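Local coordinates for conserved domain protein (PDB 2I7R) that is of unknown function but belongs to the glyoxalase/bleomycin resistance protein/dioxygenase superfamily and forms an assembly of two subunits, at residues 21-24 with 25-29; 40-44 with 45-49; 32-36 with 37-41. One frame throughout, in Å; residues are numbered along the deposited sequence.

Overall arrangement
Starting from the N terminus, strand 5-12 leads into helix 16-27, whose C-terminal end is interaction 1. Interaction 3 follows, where the chain turns back at residues 36-37 and pairs strand 33-35 with strand 38-43; interaction 2 then closes the next hairpin through the turn at residues 44-45, pairing 38-43 with 46-51. Interaction 1 closes before the other two open; interactions 3 and 2 follow end to end, overlapping at Gln-40 and Phe-41. They cover the helix and the three strands after it in the beta-alpha-beta-beta-beta module of the glyoxalase fold, which the chain contains twice. Phe-41 ties the hairpins to the helix by packing against Leu-23, Glu-24 and Leu-27, while Lys-29 reaches Thr-42 O.

Interaction 1: residues 21-24 with 25-29; sequences ADLE and HILDK
The C-terminal turn of helix 16-27 closes with a geometry that fits a Schellman motif, though its bonds are weak. Lys-29 N makes the six-to-one bond to Glu-24 O (3.2 Å), and inside it Asp-28 N makes the five-to-two bond to His-25 O (3.3 Å). Asp-28 N also lies close to Glu-24 O in a further weak bond, bent to 119°. The chain can fold round in this way because Asp-28 takes the left-handed helical conformation, with phi at 60°. Regular helical bonding persists just before this point: Leu-27 N donates to Leu-23 O at 2.8 Å, and Ile-26 N to Asp-22 O at 3.1 Å.

Leu-23 and Leu-27, one turn apart, lie side by side and point the same way, CG of the first 4.1 Å from CD1 of the second. Branched apolar residues suit this buried flank, which rests on Phe-41 and, through Leu-23, on Leu-48 and Leu-50; Ile-26 and Leu-27 turn to Phe-114 and Leu-112 of the other half of the fold.

His-25 stands on the exposed side. With CG anti to its carbonyl carbon (chi1 -66°), the ring folds back along the helix and places ND1 3.0 Å from Ala-21 O, an approach oblique to the ring. Glu-24 is partly exposed; its chain is extended beyond CG, and OE2 accepts a hydrogen bond from Ala-31 N, which links the last full turn of the helix to the loop after it. Nearer the backbone, Glu-24 CA makes a C-H...O contact with Lys-29 O at 3.2 Å.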
loop_
_atom_site.group_PDB
_atom_site.type_symbol
_atom_site.label_atom_id
_atom_site.label_comp_id
_atom_site.label_asym_id
_atom_site.label_seq_id
_atom_site.Cartn_x
_atom_site.Cartn_y
_atom_site.Cartn_z
ATOM N N ALA A 21 7.080 -6.889 15.063
ATOM C CA ALA A 21 6.496 -7.154 16.381
ATOM C C ALA A 21 5.333 -6.185 16.695
ATOM O O ALA A 21 4.263 -6.588 17.153
ATOM C CB ALA A 21 7.565 -7.068 17.442
ATOM N N ASP A 22 5.541 -4.904 16.403
ATOM C CA ASP A 22 4.509 -3.879 16.619
ATOM C C ASP A 22 3.258 -4.104 15.750
ATOM O O ASP A 22 2.136 -3.972 16.220
ATOM C CB ASP A 22 5.073 -2.488 16.330
ATOM C CG ASP A 22 6.098 -2.035 17.357
ATOM O OD1 ASP A 22 6.241 -2.705 18.395
ATOM O OD2 ASP A 22 6.763 -1.006 17.111
ATOM N N LEU A 23 3.483 -4.395 14.477
ATOM C CA LEU A 23 2.416 -4.697 13.520
ATOM C C LEU A 23 1.600 -5.939 13.915
ATOM O O LEU A 23 0.391 -5.929 13.795
ATOM C CB LEU A 23 3.010 -4.837 12.113
ATOM C CG LEU A 23 2.312 -4.163 10.926
ATOM C CD1 LEU A 23 1.604 -2.828 11.258
ATOM C CD2 LEU A 23 3.265 -4.022 9.700
ATOM N N GLU A 24 2.254 -6.979 14.452
ATOM C CA GLU A 24 1.529 -8.146 15.003
ATOM C C GLU A 24 0.547 -7.815 16.141
ATOM O O GLU A 24 -0.552 -8.353 16.167
ATOM C CB GLU A 24 2.504 -9.239 15.453
ATOM C CG GLU A 24 3.485 -9.638 14.367
ATOM C CD GLU A 24 4.428 -10.765 14.765
ATOM O OE1 GLU A 24 5.005 -10.737 15.878
ATOM O OE2 GLU A 24 4.599 -11.679 13.930
ATOM N N HIS A 25 0.942 -6.947 17.083
ATOM C CA HIS A 25 0.021 -6.532 18.146
ATOM C C HIS A 25 -1.129 -5.723 17.559
ATOM O O HIS A 25 -2.292 -5.950 17.893
ATOM C CB HIS A 25 0.726 -5.734 19.242
ATOM C CG HIS A 25 1.715 -6.530 20.020
ATOM N ND1 HIS A 25 3.073 -6.320 19.930
ATOM C CD2 HIS A 25 1.548 -7.546 20.898
ATOM C CE1 HIS A 25 3.702 -7.171 20.722
ATOM N NE2 HIS A 25 2.797 -7.921 21.326
ATOM N N ILE A 26 -0.812 -4.799 16.656
ATOM C CA ILE A 26 -1.869 -3.989 16.060
ATOM C C ILE A 26 -2.866 -4.822 15.244
ATOM O O ILE A 26 -4.069 -4.599 15.320
ATOM C CB ILE A 26 -1.290 -2.885 15.205
ATOM C CG1 ILE A 26 -0.627 -1.841 16.110
ATOM C CG2 ILE A 26 -2.398 -2.275 14.297
ATOM C CD1 ILE A 26 0.379 -1.005 15.417
ATOM N N LEU A 27 -2.362 -5.775 14.469
ATOM C CA LEU A 27 -3.189 -6.558 13.581
ATOM C C LEU A 27 -3.779 -7.761 14.308
ATOM O O LEU A 27 -4.722 -8.403 13.819
ATOM C CB LEU A 27 -2.359 -7.046 12.399
ATOM C CG LEU A 27 -1.909 -6.025 11.346
ATOM C CD1 LEU A 27 -0.892 -6.677 10.402
ATOM C CD2 LEU A 27 -3.145 -5.430 10.609
ATOM N N ASP A 28 -3.200 -8.067 15.476
ATOM C CA ASP A 28 -3.601 -9.210 16.278
ATOM C C ASP A 28 -3.410 -10.496 15.471
ATOM O O ASP A 28 -4.215 -11.419 15.562
ATOM C CB ASP A 28 -5.064 -9.074 16.714
ATOM C CG ASP A 28 -5.448 -10.061 17.761
ATOM O OD1 ASP A 28 -4.576 -10.473 18.535
ATOM O OD2 ASP A 28 -6.634 -10.416 17.812
ATOM N N LYS A 29 -2.359 -10.540 14.666
ATOM C CA LYS A 29 -1.954 -11.804 14.033
ATOM C C LYS A 29 -0.470 -11.788 13.815
ATOM O O LYS A 29 0.130 -10.710 13.621
ATOM C CB LYS A 29 -2.699 -12.086 12.711
ATOM C CG LYS A 29 -2.264 -11.269 11.538
ATOM C CD LYS A 29 -3.200 -11.504 10.359
ATOM C CE LYS A 29 -2.991 -12.859 9.722
ATOM N NZ LYS A 29 -4.164 -13.177 8.846
#

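Interaction 2: residues 40-44 with 45-49; sequences QFTIG and SHCLM
Phe-41 O is held by two neighbours on the facing strand of a beta hairpin: Leu-48 N donates to it at 2.9 Å, and Cys-47 CA adds a C-H...O contact at 3.2 Å. Phe-41 and Leu-48 form a hydrogen-bonded antiparallel pair, the return bond running from Phe-41 N to Leu-48 O. That same Leu-48 O lies at the edge of the Phe-41 ring, in its plane, 3.7 Å from CD2.

A type II' turn from Ile-43 to His-46 joins the strands. Gly-44 occupies its second position with phi at 70°, a conformation glycine adopts readily. Ile-43 N to His-46 O, at 2.8 Å, is nearly straight, whereas the bond back from His-46 N to Ile-43 O is weak.

Mainly apolar chains occupy the face of Phe-41, Ile-43 and Leu-48, where Ile-43 and Leu-48 lie alongside one another with CD1 of Ile-43 3.9 Å from CD2 of Leu-48; Phe-41 on this face packs against helix 16-27. The other face carries Gln-40, Thr-42, Cys-47 and Met-49 and is more mixed. There Met-49, present as selenomethionine, bends at chi2 (44°) and lays SE 4.0 Å from Gln-40 CG, while the amide of Gln-40 is engaged by Asp-32.

At the turn, Ser-45 OG hydrogen-bonds Asn-5 OD1 and His-46 NE2 of the second subunit, and the His-46 rings of both subunits meet edge to face. The His-46 ring is steadied from within its own strand: ND1 donates to Cys-47 O at 3.0 Å, the oxygen in the ring plane but the donor 44° out of the carbonyl plane.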
loop_
_atom_site.group_PDB
_atom_site.type_symbol
_atom_site.label_atom_id
_atom_site.label_comp_id
_atom_site.label_asym_id
_atom_site.label_seq_id
_atom_site.Cartn_x
_atom_site.Cartn_y
_atom_site.Cartn_z
ATOM N N GLN A 40 6.468 -11.107 6.448
ATOM C CA GLN A 40 5.355 -11.212 5.534
ATOM C C GLN A 40 4.106 -11.384 6.337
ATOM O O GLN A 40 4.025 -12.303 7.154
ATOM C CB GLN A 40 5.504 -12.442 4.622
ATOM C CG GLN A 40 4.190 -12.899 3.936
ATOM C CD GLN A 40 4.357 -14.259 3.242
ATOM O OE1 GLN A 40 5.378 -14.508 2.593
ATOM N NE2 GLN A 40 3.364 -15.137 3.384
ATOM N N PHE A 41 3.114 -10.545 6.064
ATOM C CA PHE A 41 1.808 -10.703 6.635
ATOM C C PHE A 41 0.844 -10.997 5.515
ATOM O O PHE A 41 0.959 -10.441 4.428
ATOM C CB PHE A 41 1.354 -9.407 7.333
ATOM C CG PHE A 41 2.133 -9.067 8.580
ATOM C CD1 PHE A 41 1.636 -9.407 9.835
ATOM C CD2 PHE A 41 3.348 -8.402 8.503
ATOM C CE1 PHE A 41 2.335 -9.087 10.995
ATOM C CE2 PHE A 41 4.049 -8.061 9.683
ATOM C CZ PHE A 41 3.546 -8.404 10.906
ATOM N N THR A 42 -0.111 -11.876 5.783
ATOM C CA THR A 42 -1.278 -12.031 4.918
ATOM C C THR A 42 -2.462 -11.369 5.644
ATOM O O THR A 42 -2.690 -11.599 6.840
ATOM C CB THR A 42 -1.504 -13.524 4.583
ATOM O OG1 THR A 42 -0.322 -14.032 3.923
ATOM C CG2 THR A 42 -2.720 -13.730 3.669
ATOM N N ILE A 43 -3.153 -10.479 4.947
ATOM C CA ILE A 43 -4.317 -9.820 5.498
ATOM C C ILE A 43 -5.472 -9.984 4.531
ATOM O O ILE A 43 -5.713 -9.119 3.668
ATOM C CB ILE A 43 -4.100 -8.312 5.791
ATOM C CG1 ILE A 43 -2.762 -8.038 6.526
ATOM C CG2 ILE A 43 -5.286 -7.794 6.588
ATOM C CD1 ILE A 43 -2.311 -6.547 6.558
ATOM N N GLY A 44 -6.187 -11.095 4.691
ATOM C CA GLY A 44 -7.272 -11.466 3.791
ATOM C C GLY A 44 -6.666 -11.846 2.454
ATOM O O GLY A 44 -5.904 -12.790 2.366
ATOM N N SER A 45 -6.961 -11.037 1.444
ATOM C CA SER A 45 -6.595 -11.265 0.044
ATOM C C SER A 45 -5.374 -10.472 -0.369
ATOM O O SER A 45 -5.090 -10.356 -1.573
ATOM C CB SER A 45 -7.741 -10.761 -0.838
ATOM O OG SER A 45 -7.865 -9.329 -0.680
ATOM N N HIS A 46 -4.663 -9.893 0.591
ATOM C CA HIS A 46 -3.559 -8.963 0.278
ATOM C C HIS A 46 -2.393 -9.297 1.200
ATOM O O HIS A 46 -2.600 -9.690 2.339
ATOM C CB HIS A 46 -4.073 -7.536 0.505
ATOM C CG HIS A 46 -3.355 -6.455 -0.257
ATOM N ND1 HIS A 46 -2.000 -6.208 -0.130
ATOM C CD2 HIS A 46 -3.830 -5.498 -1.097
ATOM C CE1 HIS A 46 -1.668 -5.177 -0.880
ATOM N NE2 HIS A 46 -2.759 -4.721 -1.470
ATOM N N CYS A 47 -1.172 -9.214 0.696
ATOM C CA CYS A 47 0.020 -9.389 1.536
ATOM C C CYS A 47 0.680 -8.062 1.814
ATOM O O CYS A 47 0.645 -7.168 0.993
ATOM C CB CYS A 47 1.050 -10.286 0.874
ATOM S SG CYS A 47 0.610 -11.977 0.942
ATOM N N LEU A 48 1.287 -7.954 2.978
ATOM C CA LEU A 48 2.033 -6.772 3.349
ATOM C C LEU A 48 3.418 -7.245 3.799
ATOM O O LEU A 48 3.528 -7.963 4.784
ATOM C CB LEU A 48 1.267 -6.006 4.458
ATOM C CG LEU A 48 1.841 -4.754 5.163
ATOM C CD1 LEU A 48 1.918 -3.547 4.249
ATOM C CD2 LEU A 48 0.973 -4.388 6.356
HETATM N N MSE A 49 4.467 -6.850 3.081
HETATM C CA MSE A 49 5.836 -7.156 3.493
HETATM C C MSE A 49 6.535 -5.967 4.197
HETATM O O MSE A 49 6.294 -4.789 3.881
HETATM C CB MSE A 49 6.692 -7.562 2.278
HETATM C CG MSE A 49 6.496 -8.996 1.770
HETATM SE SE MSE A 49 4.672 -9.660 1.619
HETATM C CE MSE A 49 5.117 -11.235 0.399
#

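Interaction 3: residues 32-36 with 37-41; sequences DYAND and GFAQF
The rings of Tyr-33 and Phe-38 meet edge against edge, each near the plane of the other, with CD2 of Tyr-33 4.1 Å from CD2 of Phe-38. The side chains cross at about a right angle and touch through their edges, with neither ring lying over the face of the other. Both residues lie on the same face of the sheet, and CG anti to the backbone N (chi1 168° in Tyr-33) carries each ring out to where the edges meet.

A second pair of flat groups, the Asp-32 carboxylate and the Gln-40 amide, has its planes 86° apart. Gln-40 NE2 donates to the anti lone pair of Asp-32 OD2 at 2.8 Å, with that oxygen close to the amide plane. Thr-42 OG1 is very close to the same oxygen, probably in a hydrogen bond.

These contacts belong to the hairpin of strands 33-35 and 38-43, which turns at Asp-36 and Gly-37. It starts with a classic beta bulge, Asp-32 and Tyr-33 both facing Gln-40: Asp-32 N makes a weak bond to Gln-40 O, while Gln-40 N donates to Tyr-33 O at 2.8 Å. On the opposite face from the aromatics the strands come close at two alanines, whose small side chains permit a CA-CA separation of 4.0 Å between Ala-34 and Ala-39. Ala-39 is buried and its side chain packs on Cys-20 of helix 16-27.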
loop_
_atom_site.group_PDB
_atom_site.type_symbol
_atom_site.label_atom_id
_atom_site.label_comp_id
_atom_site.label_asym_id
_atom_site.label_seq_id
_atom_site.Cartn_x
_atom_site.Cartn_y
_atom_site.Cartn_z
ATOM N N ASP A 32 3.307 -14.330 8.848
ATOM C CA ASP A 32 3.454 -15.682 8.261
ATOM C C ASP A 32 4.887 -16.148 8.338
ATOM O O ASP A 32 5.134 -17.319 8.506
ATOM C CB ASP A 32 3.075 -15.718 6.788
ATOM C CG ASP A 32 1.648 -15.355 6.530
ATOM O OD1 ASP A 32 0.806 -15.403 7.446
ATOM O OD2 ASP A 32 1.375 -15.013 5.362
ATOM N N TYR A 33 5.827 -15.226 8.183
ATOM C CA TYR A 33 7.243 -15.537 8.184
ATOM C C TYR A 33 8.042 -14.255 8.388
ATOM O O TYR A 33 7.674 -13.218 7.859
ATOM C CB TYR A 33 7.648 -16.194 6.845
ATOM C CG TYR A 33 9.126 -16.269 6.665
ATOM C CD1 TYR A 33 9.887 -17.212 7.355
ATOM C CD2 TYR A 33 9.777 -15.368 5.843
ATOM C CE1 TYR A 33 11.268 -17.258 7.210
ATOM C CE2 TYR A 33 11.138 -15.409 5.692
ATOM C CZ TYR A 33 11.877 -16.365 6.384
ATOM O OH TYR A 33 13.240 -16.375 6.214
ATOM N N ALA A 34 9.143 -14.334 9.119
ATOM C CA ALA A 34 9.941 -13.148 9.440
ATOM C C ALA A 34 11.413 -13.496 9.592
ATOM O O ALA A 34 11.726 -14.564 10.074
ATOM C CB ALA A 34 9.428 -12.512 10.728
ATOM N N ASN A 35 12.272 -12.541 9.227
ATOM C CA ASN A 35 13.739 -12.578 9.208
ATOM C C ASN A 35 14.276 -11.333 9.858
ATOM O O ASN A 35 13.529 -10.382 10.035
ATOM C CB ASN A 35 14.244 -12.454 7.751
ATOM C CG ASN A 35 14.582 -13.750 7.187
ATOM O OD1 ASN A 35 14.568 -14.742 7.913
ATOM N ND2 ASN A 35 14.869 -13.801 5.905
ATOM N N ASP A 36 15.581 -11.277 10.106
ATOM C CA ASP A 36 16.160 -10.025 10.555
ATOM C C ASP A 36 15.819 -8.870 9.602
ATOM O O ASP A 36 15.801 -7.730 10.011
ATOM C CB ASP A 36 17.688 -10.147 10.719
ATOM C CG ASP A 36 18.080 -10.838 12.009
ATOM O OD1 ASP A 36 17.168 -11.238 12.770
ATOM O OD2 ASP A 36 19.296 -10.979 12.263
ATOM N N GLY A 37 15.577 -9.185 8.326
ATOM C CA GLY A 37 15.375 -8.164 7.302
ATOM C C GLY A 37 14.115 -8.245 6.451
ATOM O O GLY A 37 13.973 -7.483 5.505
ATOM N N PHE A 38 13.195 -9.135 6.792
ATOM C CA PHE A 38 11.989 -9.322 6.007
ATOM C C PHE A 38 10.928 -9.905 6.908
ATOM O O PHE A 38 11.263 -10.723 7.760
ATOM C CB PHE A 38 12.302 -10.300 4.870
ATOM C CG PHE A 38 11.142 -10.606 3.950
ATOM C CD1 PHE A 38 10.948 -9.865 2.775
ATOM C CD2 PHE A 38 10.298 -11.701 4.196
ATOM C CE1 PHE A 38 9.887 -10.182 1.868
ATOM C CE2 PHE A 38 9.229 -12.017 3.300
ATOM C CZ PHE A 38 9.054 -11.251 2.127
ATOM N N ALA A 39 9.666 -9.506 6.713
ATOM C CA ALA A 39 8.478 -10.115 7.364
ATOM C C ALA A 39 7.307 -10.085 6.389
ATOM O O ALA A 39 7.172 -9.156 5.576
ATOM C CB ALA A 39 8.101 -9.379 8.669
ATOM N N GLN A 40 6.468 -11.107 6.448
ATOM C CA GLN A 40 5.355 -11.212 5.534
ATOM C C GLN A 40 4.106 -11.384 6.337
ATOM O O GLN A 40 4.025 -12.303 7.154
ATOM C CB GLN A 40 5.504 -12.442 4.622
ATOM C CG GLN A 40 4.190 -12.899 3.936
ATOM C CD GLN A 40 4.357 -14.259 3.242
ATOM O OE1 GLN A 40 5.378 -14.508 2.593
ATOM N NE2 GLN A 40 3.364 -15.137 3.384
ATOM N N PHE A 41 3.114 -10.545 6.064
ATOM C CA PHE A 41 1.808 -10.703 6.635
ATOM C C PHE A 41 0.844 -10.997 5.515
ATOM O O PHE A 41 0.959 -10.441 4.428
ATOM C CB PHE A 41 1.354 -9.407 7.333
ATOM C CG PHE A 41 2.133 -9.067 8.580
ATOM C CD1 PHE A 41 1.636 -9.407 9.835
ATOM C CD2 PHE A 41 3.348 -8.402 8.503
ATOM C CE1 PHE A 41 2.335 -9.087 10.995
ATOM C CE2 PHE A 41 4.049 -8.061 9.683
ATOM C CZ PHE A 41 3.546 -8.404 10.906
#